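Beta-lactamase (Sphaerobacter thermophilus, PDB 4EWF) probably hydrolyses beta-lactams to substituted beta-amino acids, as a member of the class A beta-lactamase family. Local coordinates at residues A51-I56 and D165-A170; L58-Y63 and T186-M191; R71-R76 and T101-V106; L105-I110 and L192-N197. All coordinates share one frame; numbering follows the deposited sequence.

Overall arrangement
Helix 55-67 ties the first two contacts together: contact 1 sets its start against helix 164-175, and contact 2 packs its middle against helix 182-192, with centres about 13 Å apart. Helix 102-111 does the same for the other pair, meeting a loop at its N-terminal end in contact 3 and the end of helix 182-192 with the loop that follows in contact 4, about 14 Å away between centres. The helices themselves touch, Met-59 reaching both Val-106 and Ile-110. Contact 1 carries Ser-52 and Lys-55 of a putative SxxK site. Ser-52 binds a sulfate ion, and the side chain of Gln-195 in contact 4 is about 6 Å from a bound sulfate. Contact 3 is remote, its centre about 22 Å from that of contact 1.

Contact 1 of 4, residues A51-I56 and D165-A170; sequences ASTVKI and DDYALA
The carbonyl oxygen of Thr-53 has two neighbours: it accepts the backbone hydrogen bond from Ile-56 N at 3.0 Å, and it also touches the ring of Tyr-167, with Thr-53 O 3.3 Å from Tyr-167 CE1. The second approach is packing against a ring carbon. Tyr-167 reaches out from helix 165-170 and bears most of the contact, touching Thr-53, Val-54 and Ile-56. Over one face of its ring stands the Thr-53 hydroxyl, 3.8 Å above the plane and displaced toward the rim. That hydroxyl sits between the backbone N and the carbonyl carbon of its own residue (chi1 64°), and its hydrogen bond goes to Ala-50 O. At the far end of the ring, Tyr-167 OH comes to 3.2 Å from Val-54 CA and 3.5 Å from Val-54 CG2, the branch anti to the backbone N. Ile-56 CD1 approaches the ring edge near its plane, 4.4 Å from Tyr-167 CD1, while Ile-56 CG2 meets Ala-170 CB one helical turn further on. Beyond the two segments, Met-139 and Ser-142 also pack on Tyr-167. The buried tyrosine packs against Thr-53 and Val-54 of the 3-10 segment 52-54, joining it to helix 164-175. Lys-55 CB points away from helix 165-170, and Lys-55 NZ is bonded to Ser-113 OG and Asn-115 OD1; Ser-52 OG bonds to Ser-113 OG and a sulfate ion. A serine and lysine three residues apart at a helix start are consistent with the SxxK motif of class A beta-lactamases.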
loop_
_atom_site.group_PDB
_atom_site.type_symbol
_atom_site.label_atom_id
_atom_site.label_comp_id
_atom_site.label_asym_id
_atom_site.label_seq_id
_atom_site.Cartn_x
_atom_site.Cartn_y
_atom_site.Cartn_z
ATOM N N ALA A 51 -8.679 1.289 2.903
ATOM C CA ALA A 51 -8.999 1.015 1.507
ATOM C C ALA A 51 -8.106 -0.137 1.027
ATOM O O ALA A 51 -7.809 -1.075 1.779
ATOM C CB ALA A 51 -8.787 2.267 0.647
ATOM N N SER A 52 -7.631 -0.054 -0.205
ATOM C CA SER A 52 -6.840 -1.141 -0.774
ATOM C C SER A 52 -5.423 -1.343 -0.217
ATOM O O SER A 52 -4.754 -2.289 -0.619
ATOM C CB SER A 52 -6.759 -0.977 -2.295
ATOM O OG SER A 52 -8.025 -1.237 -2.860
ATOM N N THR A 53 -4.948 -0.477 0.681
ATOM C CA THR A 53 -3.576 -0.643 1.164
ATOM C C THR A 53 -3.463 -1.932 1.965
ATOM O O THR A 53 -2.387 -2.504 2.083
ATOM C CB THR A 53 -3.083 0.534 2.033
ATOM O OG1 THR A 53 -3.876 0.624 3.228
ATOM C CG2 THR A 53 -3.157 1.834 1.259
ATOM N N VAL A 54 -4.591 -2.412 2.476
ATOM C CA VAL A 54 -4.595 -3.638 3.281
ATOM C C VAL A 54 -4.246 -4.881 2.442
ATOM O O VAL A 54 -4.039 -5.976 2.969
ATOM C CB VAL A 54 -5.954 -3.810 4.028
ATOM C CG1 VAL A 54 -7.060 -4.191 3.062
ATOM C CG2 VAL A 54 -5.815 -4.817 5.193
ATOM N N LYS A 55 -4.158 -4.708 1.132
ATOM C CA LYS A 55 -3.719 -5.810 0.292
ATOM C C LYS A 55 -2.239 -6.142 0.506
ATOM O O LYS A 55 -1.769 -7.197 0.084
ATOM C CB LYS A 55 -4.054 -5.521 -1.174
ATOM C CG LYS A 55 -5.563 -5.384 -1.358
ATOM C CD LYS A 55 -5.974 -4.945 -2.771
ATOM C CE LYS A 55 -7.492 -4.742 -2.816
ATOM N NZ LYS A 55 -7.960 -4.412 -4.195
ATOM N N ILE A 56 -1.513 -5.261 1.197
ATOM C CA ILE A 56 -0.114 -5.536 1.505
ATOM C C ILE A 56 0.017 -6.678 2.509
ATOM O O ILE A 56 0.622 -7.698 2.210
ATOM C CB ILE A 56 0.632 -4.278 2.003
ATOM C CG1 ILE A 56 0.854 -3.294 0.843
ATOM C CG2 ILE A 56 1.979 -4.664 2.658
ATOM C CD1 ILE A 56 1.374 -1.916 1.310
ATOM N N ASP A 165 1.746 4.967 10.759
ATOM C CA ASP A 165 2.790 4.274 11.525
ATOM C C ASP A 165 2.824 2.773 11.230
ATOM O O ASP A 165 3.897 2.194 11.005
ATOM C CB ASP A 165 2.581 4.430 13.043
ATOM C CG ASP A 165 3.033 5.788 13.569
ATOM O OD1 ASP A 165 3.668 6.565 12.817
ATOM O OD2 ASP A 165 2.741 6.075 14.746
ATOM N N ASP A 166 1.657 2.139 11.288
ATOM C CA ASP A 166 1.569 0.700 11.063
ATOM C C ASP A 166 2.016 0.310 9.653
ATOM O O ASP A 166 2.711 -0.684 9.468
ATOM C CB ASP A 166 0.134 0.205 11.284
ATOM C CG ASP A 166 -0.220 0.066 12.767
ATOM O OD1 ASP A 166 0.623 0.429 13.626
ATOM O OD2 ASP A 166 -1.352 -0.385 13.071
ATOM N N TYR A 167 1.601 1.082 8.656
ATOM C CA TYR A 167 1.932 0.729 7.278
ATOM C C TYR A 167 3.389 1.010 6.927
ATOM O O TYR A 167 3.966 0.348 6.063
ATOM C CB TYR A 167 0.907 1.317 6.279
ATOM C CG TYR A 167 -0.245 0.345 6.185
ATOM C CD1 TYR A 167 -0.309 -0.568 5.150
ATOM C CD2 TYR A 167 -1.202 0.263 7.201
ATOM C CE1 TYR A 167 -1.320 -1.505 5.071
ATOM C CE2 TYR A 167 -2.228 -0.690 7.144
ATOM C CZ TYR A 167 -2.269 -1.576 6.067
ATOM O OH TYR A 167 -3.264 -2.525 5.957
ATOM N N ALA A 168 4.008 1.949 7.639
ATOM C CA ALA A 168 5.442 2.134 7.491
ATOM C C ALA A 168 6.180 0.903 8.051
ATOM O O ALA A 168 7.130 0.416 7.440
ATOM C CB ALA A 168 5.904 3.432 8.164
ATOM N N LEU A 169 5.724 0.371 9.188
ATOM C CA LEU A 169 6.341 -0.852 9.715
ATOM C C LEU A 169 6.251 -1.977 8.691
ATOM O O LEU A 169 7.183 -2.765 8.534
ATOM C CB LEU A 169 5.675 -1.314 11.015
ATOM C CG LEU A 169 5.772 -0.384 12.214
ATOM C CD1 LEU A 169 4.903 -0.906 13.364
ATOM C CD2 LEU A 169 7.245 -0.217 12.647
ATOM N N ALA A 170 5.119 -2.060 8.006
ATOM C CA ALA A 170 4.908 -3.134 7.036
ATOM C C ALA A 170 5.935 -3.063 5.917
ATOM O O ALA A 170 6.534 -4.071 5.545
ATOM C CB ALA A 170 3.482 -3.076 6.457
#

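Contact 2 of 4, residues L58-Y63 and T186-M191; sequences LMIAVY and TAMLAM
Met-188, like Met-59 and Met-191 a selenomethionine here, threads between Met-59, Ile-60 and Tyr-63 where two helices pack roughly antiparallel, and it gives the interface a Met-aromatic contact. The short helical segments run at 145° to each other, their axes 10.9 Å apart at closest approach. Its CB lies against the end of Met-59, 3.8 Å from Met-59 CE. One bond further, Met-188 CG is wedged between two neighbours: it is 3.7 Å from Met-59 SE, and it stands over one face of the Tyr-63 ring, making a CH-pi contact, Met-188 CG 3.8 Å from the Tyr-63 ring centroid. The selenium then passes obliquely by the same ring, 4.6 Å from Met-188 SE to the Tyr-63 centroid. The selenium also meets the backbone and side chain of Ile-60, with Met-188 SE 3.6 Å from Ile-60 CG1. The bend at chi3 (-79°) turns Met-188 CE back toward Tyr-63 CB. Met-59 and Met-188 lie alongside, running opposite ways, and Met-59 bends at its own chi3 (59°). Val-106 and Ile-110 of helix 102-111 back Met-59. Ala-187 CB lies near Tyr-63 CE1, and Met-191 CE is 3.6 Å from Tyr-63 OH.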
loop_
_atom_site.group_PDB
_atom_site.type_symbol
_atom_site.label_atom_id
_atom_site.label_comp_id
_atom_site.label_asym_id
_atom_site.label_seq_id
_atom_site.Cartn_x
_atom_site.Cartn_y
_atom_site.Cartn_z
ATOM N N LEU A 58 -2.153 -8.774 3.259
ATOM C CA LEU A 58 -2.772 -9.955 2.640
ATOM C C LEU A 58 -1.735 -10.706 1.789
ATOM O O LEU A 58 -1.596 -11.932 1.876
ATOM C CB LEU A 58 -3.979 -9.548 1.775
ATOM C CG LEU A 58 -4.572 -10.639 0.862
ATOM C CD1 LEU A 58 -5.083 -11.844 1.649
ATOM C CD2 LEU A 58 -5.674 -10.058 -0.019
HETATM N N MSE A 59 -1.006 -9.963 0.959
HETATM C CA MSE A 59 0.060 -10.557 0.160
HETATM C C MSE A 59 1.080 -11.264 1.058
HETATM O O MSE A 59 1.541 -12.360 0.754
HETATM C CB MSE A 59 0.766 -9.487 -0.670
HETATM C CG MSE A 59 1.966 -10.006 -1.469
HETATM SE SE MSE A 59 2.776 -8.580 -2.529
HETATM C CE MSE A 59 3.231 -7.324 -1.163
ATOM N N ILE A 60 1.437 -10.627 2.169
ATOM C CA ILE A 60 2.406 -11.225 3.071
ATOM C C ILE A 60 1.873 -12.564 3.589
ATOM O O ILE A 60 2.613 -13.548 3.676
ATOM C CB ILE A 60 2.778 -10.270 4.232
ATOM C CG1 ILE A 60 3.473 -9.025 3.668
ATOM C CG2 ILE A 60 3.687 -10.983 5.231
ATOM C CD1 ILE A 60 3.649 -7.847 4.686
ATOM N N ALA A 61 0.586 -12.608 3.920
ATOM C CA ALA A 61 0.001 -13.854 4.423
ATOM C C ALA A 61 0.117 -14.944 3.366
ATOM O O ALA A 61 0.408 -16.100 3.680
ATOM C CB ALA A 61 -1.453 -13.654 4.827
ATOM N N VAL A 62 -0.114 -14.569 2.112
ATOM C CA VAL A 62 0.014 -15.514 1.010
ATOM C C VAL A 62 1.434 -16.080 0.894
ATOM O O VAL A 62 1.627 -17.299 0.861
ATOM C CB VAL A 62 -0.414 -14.874 -0.327
ATOM C CG1 VAL A 62 -0.086 -15.798 -1.480
ATOM C CG2 VAL A 62 -1.901 -14.539 -0.293
ATOM N N TYR A 63 2.439 -15.210 0.850
ATOM C CA TYR A 63 3.811 -15.702 0.717
ATOM C C TYR A 63 4.281 -16.518 1.922
ATOM O O TYR A 63 5.089 -17.440 1.769
ATOM C CB TYR A 63 4.801 -14.576 0.379
ATOM C CG TYR A 63 4.713 -14.155 -1.074
ATOM C CD1 TYR A 63 5.603 -14.667 -2.019
ATOM C CD2 TYR A 63 3.720 -13.289 -1.511
ATOM C CE1 TYR A 63 5.522 -14.304 -3.355
ATOM C CE2 TYR A 63 3.625 -12.921 -2.846
ATOM C CZ TYR A 63 4.534 -13.433 -3.767
ATOM O OH TYR A 63 4.439 -13.076 -5.097
ATOM N N THR A 186 11.824 -10.445 -1.322
ATOM C CA THR A 186 12.305 -9.977 -2.614
ATOM C C THR A 186 11.211 -10.063 -3.681
ATOM O O THR A 186 11.020 -9.125 -4.445
ATOM C CB THR A 186 13.537 -10.763 -3.052
ATOM O OG1 THR A 186 14.558 -10.575 -2.068
ATOM C CG2 THR A 186 14.027 -10.270 -4.405
ATOM N N ALA A 187 10.481 -11.174 -3.726
ATOM C CA ALA A 187 9.375 -11.302 -4.681
ATOM C C ALA A 187 8.241 -10.304 -4.417
ATOM O O ALA A 187 7.575 -9.840 -5.348
ATOM C CB ALA A 187 8.825 -12.727 -4.689
HETATM N N MSE A 188 7.991 -9.992 -3.151
HETATM C CA MSE A 188 6.894 -9.081 -2.830
HETATM C C MSE A 188 7.235 -7.647 -3.203
HETATM O O MSE A 188 6.372 -6.902 -3.674
HETATM C CB MSE A 188 6.475 -9.198 -1.362
HETATM C CG MSE A 188 5.653 -10.431 -1.093
HETATM SE SE MSE A 188 5.018 -10.513 0.738
HETATM C CE MSE A 188 6.622 -11.137 1.601
ATOM N N LEU A 189 8.491 -7.271 -3.003
ATOM C CA LEU A 189 8.953 -5.934 -3.378
ATOM C C LEU A 189 8.882 -5.763 -4.894
ATOM O O LEU A 189 8.524 -4.693 -5.397
ATOM C CB LEU A 189 10.382 -5.702 -2.880
ATOM C CG LEU A 189 10.508 -5.513 -1.362
ATOM C CD1 LEU A 189 11.969 -5.606 -0.926
ATOM C CD2 LEU A 189 9.891 -4.194 -0.929
ATOM N N ALA A 190 9.239 -6.816 -5.623
ATOM C CA ALA A 190 9.054 -6.812 -7.066
ATOM C C ALA A 190 7.572 -6.680 -7.477
ATOM O O ALA A 190 7.262 -6.070 -8.501
ATOM C CB ALA A 190 9.709 -8.058 -7.704
HETATM N N MSE A 191 6.652 -7.256 -6.702
HETATM C CA MSE A 191 5.222 -7.071 -6.990
HETATM C C MSE A 191 4.831 -5.599 -6.827
HETATM O O MSE A 191 4.148 -5.032 -7.681
HETATM C CB MSE A 191 4.337 -7.914 -6.067
HETATM C CG MSE A 191 4.246 -9.370 -6.431
HETATM SE SE MSE A 191 3.340 -9.637 -8.166
HETATM C CE MSE A 191 3.582 -11.579 -8.294
#

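Contact 3 of 4, residues R71-R76 and T101-V106; sequences RALTDR and TLEDLV
Thr-101, whose OG1 lies between its backbone N and carbonyl carbon (chi1 57°), turns that hydroxyl toward the helix start while CB rests on Leu-73 O; Leu-102, with CG anti to its N (chi1 179°), carries its CD2 methyl to Ala-72 O. Thr-101 and Asp-104 form a capping box at the start of helix 102-111: Thr-101 OG1 accepts from Asp-104 N, and Asp-104 OD2 accepts in return from Thr-101 N, which meets the carboxylate from above its plane. The partner segment is a type I turn, Ala-72 to Asp-75, closed by Asp-75 N to Ala-72 O and steadied by Asp-75 OD2, which takes Ala-72 N at 2.9 Å. This turn offers its carbonyls to the first amides of the helix. Leu-73 O accepts from Glu-103 N at 2.9 Å, the donor lying in the carbonyl plane on a lone pair. Asp-75 O accepts from Leu-102 N at 2.8 Å, also in the carbonyl plane, and draws a CA-H...O contact from Thr-101 as well. Strand 76-78 begins and strand 99-101 ends at the antiparallel, non-hydrogen-bonded pair Arg-76 with Thr-101. Leu-121 and Leu-124 of helix 115-125 pack on Leu-102. Leu-73 CD2 and Leu-102 CD2 make an apolar pair at 4.3 Å. Aliphatic carbons also meet: Leu-73 CB lies 4.0 Å from Glu-103 CB, and Arg-71 CD lies 4.2 Å from Leu-102 CD2, the two side chains crossing at about a right angle.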
loop_
_atom_site.group_PDB
_atom_site.type_symbol
_atom_site.label_atom_id
_atom_site.label_comp_id
_atom_site.label_asym_id
_atom_site.label_seq_id
_atom_site.Cartn_x
_atom_site.Cartn_y
_atom_site.Cartn_z
ATOM N N ARG A 71 0.835 -23.820 0.223
ATOM C CA ARG A 71 0.408 -23.719 -1.174
ATOM C C ARG A 71 1.566 -23.257 -2.052
ATOM O O ARG A 71 2.644 -22.962 -1.544
ATOM C CB ARG A 71 -0.823 -22.821 -1.334
ATOM C CG ARG A 71 -0.878 -21.653 -0.379
ATOM C CD ARG A 71 -2.220 -20.922 -0.457
ATOM N NE ARG A 71 -3.275 -21.522 0.363
ATOM C CZ ARG A 71 -4.224 -22.331 -0.104
ATOM N NH1 ARG A 71 -4.254 -22.664 -1.390
ATOM N NH2 ARG A 71 -5.147 -22.809 0.718
ATOM N N ALA A 72 1.349 -23.228 -3.364
ATOM C CA ALA A 72 2.397 -22.864 -4.314
ATOM C C ALA A 72 1.888 -21.829 -5.318
ATOM O O ALA A 72 0.693 -21.797 -5.640
ATOM C CB ALA A 72 2.921 -24.113 -5.041
ATOM N N LEU A 73 2.797 -20.990 -5.810
ATOM C CA LEU A 73 2.434 -19.899 -6.706
ATOM C C LEU A 73 1.796 -20.380 -8.004
ATOM O O LEU A 73 1.015 -19.661 -8.625
ATOM C CB LEU A 73 3.657 -19.045 -7.015
ATOM C CG LEU A 73 4.121 -18.182 -5.840
ATOM C CD1 LEU A 73 5.392 -17.426 -6.214
ATOM C CD2 LEU A 73 3.018 -17.223 -5.390
ATOM N N THR A 74 2.124 -21.601 -8.410
ATOM C CA THR A 74 1.533 -22.168 -9.616
ATOM C C THR A 74 0.162 -22.802 -9.377
ATOM O O THR A 74 -0.463 -23.287 -10.324
ATOM C CB THR A 74 2.468 -23.221 -10.275
ATOM O OG1 THR A 74 2.888 -24.174 -9.288
ATOM C CG2 THR A 74 3.698 -22.540 -10.886
ATOM N N ASP A 75 -0.310 -22.798 -8.128
ATOM C CA ASP A 75 -1.591 -23.442 -7.818
ATOM C C ASP A 75 -2.707 -22.811 -8.662
ATOM O O ASP A 75 -2.733 -21.600 -8.862
ATOM C CB ASP A 75 -1.942 -23.324 -6.324
ATOM C CG ASP A 75 -1.152 -24.294 -5.447
ATOM O OD1 ASP A 75 -0.471 -25.195 -5.991
ATOM O OD2 ASP A 75 -1.230 -24.155 -4.202
ATOM N N ARG A 76 -3.633 -23.633 -9.138
ATOM C CA ARG A 76 -4.717 -23.144 -9.992
ATOM C C ARG A 76 -5.937 -22.703 -9.165
ATOM O O ARG A 76 -6.302 -23.355 -8.182
ATOM C CB ARG A 76 -5.133 -24.201 -11.027
ATOM C CG ARG A 76 -3.987 -25.085 -11.569
ATOM C CD ARG A 76 -2.833 -24.293 -12.226
ATOM N NE ARG A 76 -2.990 -24.132 -13.675
ATOM C CZ ARG A 76 -1.998 -23.852 -14.520
ATOM N NH1 ARG A 76 -2.250 -23.723 -15.817
ATOM N NH2 ARG A 76 -0.752 -23.706 -14.074
ATOM N N THR A 101 -3.623 -18.658 -11.826
ATOM C CA THR A 101 -2.729 -19.250 -10.844
ATOM C C THR A 101 -2.728 -18.358 -9.618
ATOM O O THR A 101 -3.184 -17.210 -9.673
ATOM C CB THR A 101 -1.275 -19.380 -11.345
ATOM O OG1 THR A 101 -0.786 -18.085 -11.725
ATOM C CG2 THR A 101 -1.166 -20.358 -12.518
ATOM N N LEU A 102 -2.232 -18.890 -8.509
ATOM C CA LEU A 102 -2.085 -18.096 -7.299
ATOM C C LEU A 102 -1.235 -16.857 -7.592
ATOM O O LEU A 102 -1.537 -15.766 -7.123
ATOM C CB LEU A 102 -1.434 -18.944 -6.196
ATOM C CG LEU A 102 -1.199 -18.229 -4.859
ATOM C CD1 LEU A 102 -2.501 -17.701 -4.298
ATOM C CD2 LEU A 102 -0.524 -19.159 -3.843
ATOM N N GLU A 103 -0.173 -17.009 -8.379
ATOM C CA GLU A 103 0.653 -15.843 -8.698
ATOM C C GLU A 103 -0.116 -14.786 -9.508
ATOM O O GLU A 103 0.004 -13.586 -9.237
ATOM C CB GLU A 103 1.973 -16.237 -9.389
ATOM C CG GLU A 103 2.867 -15.030 -9.666
ATOM C CD GLU A 103 4.338 -15.390 -9.880
ATOM O OE1 GLU A 103 5.208 -14.533 -9.603
ATOM O OE2 GLU A 103 4.623 -16.514 -10.330
ATOM N N ASP A 104 -0.920 -15.219 -10.481
ATOM C CA ASP A 104 -1.780 -14.287 -11.207
ATOM C C ASP A 104 -2.619 -13.464 -10.217
ATOM O O ASP A 104 -2.753 -12.245 -10.357
ATOM C CB ASP A 104 -2.772 -15.020 -12.127
ATOM C CG ASP A 104 -2.100 -15.735 -13.306
ATOM O OD1 ASP A 104 -0.946 -15.407 -13.672
ATOM O OD2 ASP A 104 -2.766 -16.632 -13.876
ATOM N N LEU A 105 -3.211 -14.139 -9.234
ATOM C CA LEU A 105 -4.080 -13.447 -8.277
ATOM C C LEU A 105 -3.340 -12.387 -7.466
ATOM O O LEU A 105 -3.871 -11.292 -7.230
ATOM C CB LEU A 105 -4.781 -14.438 -7.347
ATOM C CG LEU A 105 -5.725 -15.466 -7.981
ATOM C CD1 LEU A 105 -6.464 -16.208 -6.869
ATOM C CD2 LEU A 105 -6.710 -14.806 -8.917
ATOM N N VAL A 106 -2.134 -12.716 -7.017
ATOM C CA VAL A 106 -1.321 -11.755 -6.272
ATOM C C VAL A 106 -1.015 -10.565 -7.171
ATOM O O VAL A 106 -1.159 -9.412 -6.763
ATOM C CB VAL A 106 0.002 -12.401 -5.770
ATOM C CG1 VAL A 106 0.909 -11.357 -5.110
ATOM C CG2 VAL A 106 -0.322 -13.512 -4.787
#

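Contact 4 of 4, residues L105-I110 and L192-N197; sequences LVYLTI and LEKQQN
Tyr-107 and Ile-110 meet the chain at the end of helix 182-192 and beyond it through both hydrocarbon and water. Ile-110 CG2, the branch anti to its backbone N, meets Leu-192 CD2 at 4.0 Å, the two side chains meeting at a slant. Lys-194 passes at about a right angle to the Tyr-107 side chain, and its aliphatic part does the touching, with Lys-194 CD 3.7 Å from Tyr-107 CE1; its NZ turns back to a weak bond with Ala-190 O. Leu-192 to Gln-195 form a type I turn, closed by Gln-195 N to Leu-192 O, which leads the chain from the helical domain toward strand 212-220. There Leu-192 touches Lys-216, probably the lysine of the K(T/S)G-type motif beside the putative SxxK serine and lysine. Two waters bridge the segments. One links three groups: it is 2.7 Å from Tyr-107 OH, donates to Lys-194 O at 2.7 Å, and accepts from Gln-196 NE2 at 3.0 Å. The Gln-196 amide and the tyrosine ring are turned 63° apart. The other water donates to Ile-110 O at 2.8 Å and accepts from Gln-195 NE2, which also bonds to Ser-215 O. The oxygen of that amide, Gln-195 OE1, takes Asn-197 N on a lone pair at 2.9 Å.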
loop_
_atom_site.group_PDB
_atom_site.type_symbol
_atom_site.label_atom_id
_atom_site.label_comp_id
_atom_site.label_asym_id
_atom_site.label_seq_id
_atom_site.Cartn_x
_atom_site.Cartn_y
_atom_site.Cartn_z
ATOM N N LEU A 105 -3.211 -14.139 -9.234
ATOM C CA LEU A 105 -4.080 -13.447 -8.277
ATOM C C LEU A 105 -3.340 -12.387 -7.466
ATOM O O LEU A 105 -3.871 -11.292 -7.230
ATOM C CB LEU A 105 -4.781 -14.438 -7.347
ATOM C CG LEU A 105 -5.725 -15.466 -7.981
ATOM C CD1 LEU A 105 -6.464 -16.208 -6.869
ATOM C CD2 LEU A 105 -6.710 -14.806 -8.917
ATOM N N VAL A 106 -2.134 -12.716 -7.017
ATOM C CA VAL A 106 -1.321 -11.755 -6.272
ATOM C C VAL A 106 -1.015 -10.565 -7.171
ATOM O O VAL A 106 -1.159 -9.412 -6.763
ATOM C CB VAL A 106 0.002 -12.401 -5.770
ATOM C CG1 VAL A 106 0.909 -11.357 -5.110
ATOM C CG2 VAL A 106 -0.322 -13.512 -4.787
ATOM N N TYR A 107 -0.623 -10.852 -8.410
ATOM C CA TYR A 107 -0.286 -9.792 -9.355
ATOM C C TYR A 107 -1.451 -8.832 -9.626
ATOM O O TYR A 107 -1.279 -7.609 -9.565
ATOM C CB TYR A 107 0.259 -10.347 -10.686
ATOM C CG TYR A 107 0.333 -9.243 -11.711
ATOM C CD1 TYR A 107 1.350 -8.293 -11.656
ATOM C CD2 TYR A 107 -0.641 -9.111 -12.691
ATOM C CE1 TYR A 107 1.405 -7.254 -12.552
ATOM C CE2 TYR A 107 -0.595 -8.076 -13.600
ATOM C CZ TYR A 107 0.424 -7.150 -13.521
ATOM O OH TYR A 107 0.481 -6.121 -14.418
ATOM N N LEU A 108 -2.629 -9.376 -9.923
ATOM C CA LEU A 108 -3.820 -8.555 -10.147
ATOM C C LEU A 108 -4.225 -7.766 -8.899
ATOM O O LEU A 108 -4.616 -6.597 -8.973
ATOM C CB LEU A 108 -4.992 -9.417 -10.644
ATOM C CG LEU A 108 -4.753 -10.075 -12.004
ATOM C CD1 LEU A 108 -5.858 -11.068 -12.293
ATOM C CD2 LEU A 108 -4.661 -9.029 -13.112
ATOM N N THR A 109 -4.106 -8.410 -7.747
ATOM C CA THR A 109 -4.389 -7.763 -6.468
ATOM C C THR A 109 -3.529 -6.489 -6.250
ATOM O O THR A 109 -4.043 -5.430 -5.885
ATOM C CB THR A 109 -4.198 -8.760 -5.296
ATOM O OG1 THR A 109 -5.238 -9.752 -5.336
ATOM C CG2 THR A 109 -4.259 -8.041 -3.940
ATOM N N ILE A 110 -2.235 -6.606 -6.511
ATOM C CA ILE A 110 -1.277 -5.533 -6.248
ATOM C C ILE A 110 -1.206 -4.485 -7.368
ATOM O O ILE A 110 -1.252 -3.284 -7.100
ATOM C CB ILE A 110 0.137 -6.119 -5.974
ATOM C CG1 ILE A 110 0.108 -7.018 -4.734
ATOM C CG2 ILE A 110 1.160 -5.015 -5.797
ATOM C CD1 ILE A 110 -0.397 -6.309 -3.454
ATOM N N LEU A 192 5.234 -4.995 -5.708
ATOM C CA LEU A 192 4.931 -3.582 -5.465
ATOM C C LEU A 192 5.477 -2.689 -6.579
ATOM O O LEU A 192 4.874 -1.672 -6.912
ATOM C CB LEU A 192 5.456 -3.126 -4.095
ATOM C CG LEU A 192 4.703 -3.771 -2.931
ATOM C CD1 LEU A 192 5.426 -3.525 -1.620
ATOM C CD2 LEU A 192 3.253 -3.244 -2.869
ATOM N N GLU A 193 6.591 -3.088 -7.178
ATOM C CA GLU A 193 7.163 -2.324 -8.284
ATOM C C GLU A 193 6.245 -2.350 -9.513
ATOM O O GLU A 193 6.372 -1.525 -10.416
ATOM C CB GLU A 193 8.567 -2.832 -8.638
ATOM C CG GLU A 193 9.602 -2.553 -7.542
ATOM C CD GLU A 193 10.979 -3.167 -7.814
ATOM O OE1 GLU A 193 11.362 -3.302 -8.996
ATOM O OE2 GLU A 193 11.683 -3.501 -6.831
ATOM N N LYS A 194 5.310 -3.290 -9.540
ATOM C CA LYS A 194 4.410 -3.404 -10.689
ATOM C C LYS A 194 3.146 -2.534 -10.557
ATOM O O LYS A 194 2.272 -2.552 -11.424
ATOM C CB LYS A 194 4.097 -4.881 -10.960
ATOM C CG LYS A 194 5.356 -5.614 -11.452
ATOM C CD LYS A 194 5.059 -6.972 -12.012
ATOM C CE LYS A 194 6.320 -7.586 -12.605
ATOM N NZ LYS A 194 7.420 -7.614 -11.601
ATOM N N GLN A 195 3.069 -1.771 -9.466
ATOM C CA GLN A 195 2.029 -0.752 -9.263
ATOM C C GLN A 195 1.761 0.035 -10.554
ATOM O O GLN A 195 2.684 0.588 -11.148
ATOM C CB GLN A 195 2.473 0.206 -8.147
ATOM C CG GLN A 195 1.559 1.400 -7.901
ATOM C CD GLN A 195 0.118 0.993 -7.692
ATOM O OE1 GLN A 195 -0.745 1.352 -8.477
ATOM N NE2 GLN A 195 -0.149 0.249 -6.623
ATOM N N GLN A 196 0.509 0.083 -10.999
ATOM C CA GLN A 196 0.226 0.717 -12.288
ATOM C C GLN A 196 -0.152 2.200 -12.222
ATOM O O GLN A 196 -0.219 2.862 -13.257
ATOM C CB GLN A 196 -0.834 -0.069 -13.066
ATOM C CG GLN A 196 -0.342 -1.450 -13.457
ATOM C CD GLN A 196 -1.123 -2.046 -14.611
ATOM O OE1 GLN A 196 -2.111 -1.466 -15.082
ATOM N NE2 GLN A 196 -0.675 -3.207 -15.085
ATOM N N ASN A 197 -0.412 2.713 -11.021
ATOM C CA ASN A 197 -0.752 4.127 -10.866
ATOM C C ASN A 197 0.443 4.940 -10.356
ATOM O O ASN A 197 0.743 4.905 -9.160
ATOM C CB ASN A 197 -1.925 4.277 -9.899
ATOM C CG ASN A 197 -2.344 5.731 -9.716
ATOM O OD1 ASN A 197 -1.828 6.612 -10.388
ATOM N ND2 ASN A 197 -3.289 5.976 -8.814
HETATM O O HOH W 1 1.927 -3.984 -13.717
HETATM O O HOH W 2 -2.966 -1.033 -6.938
#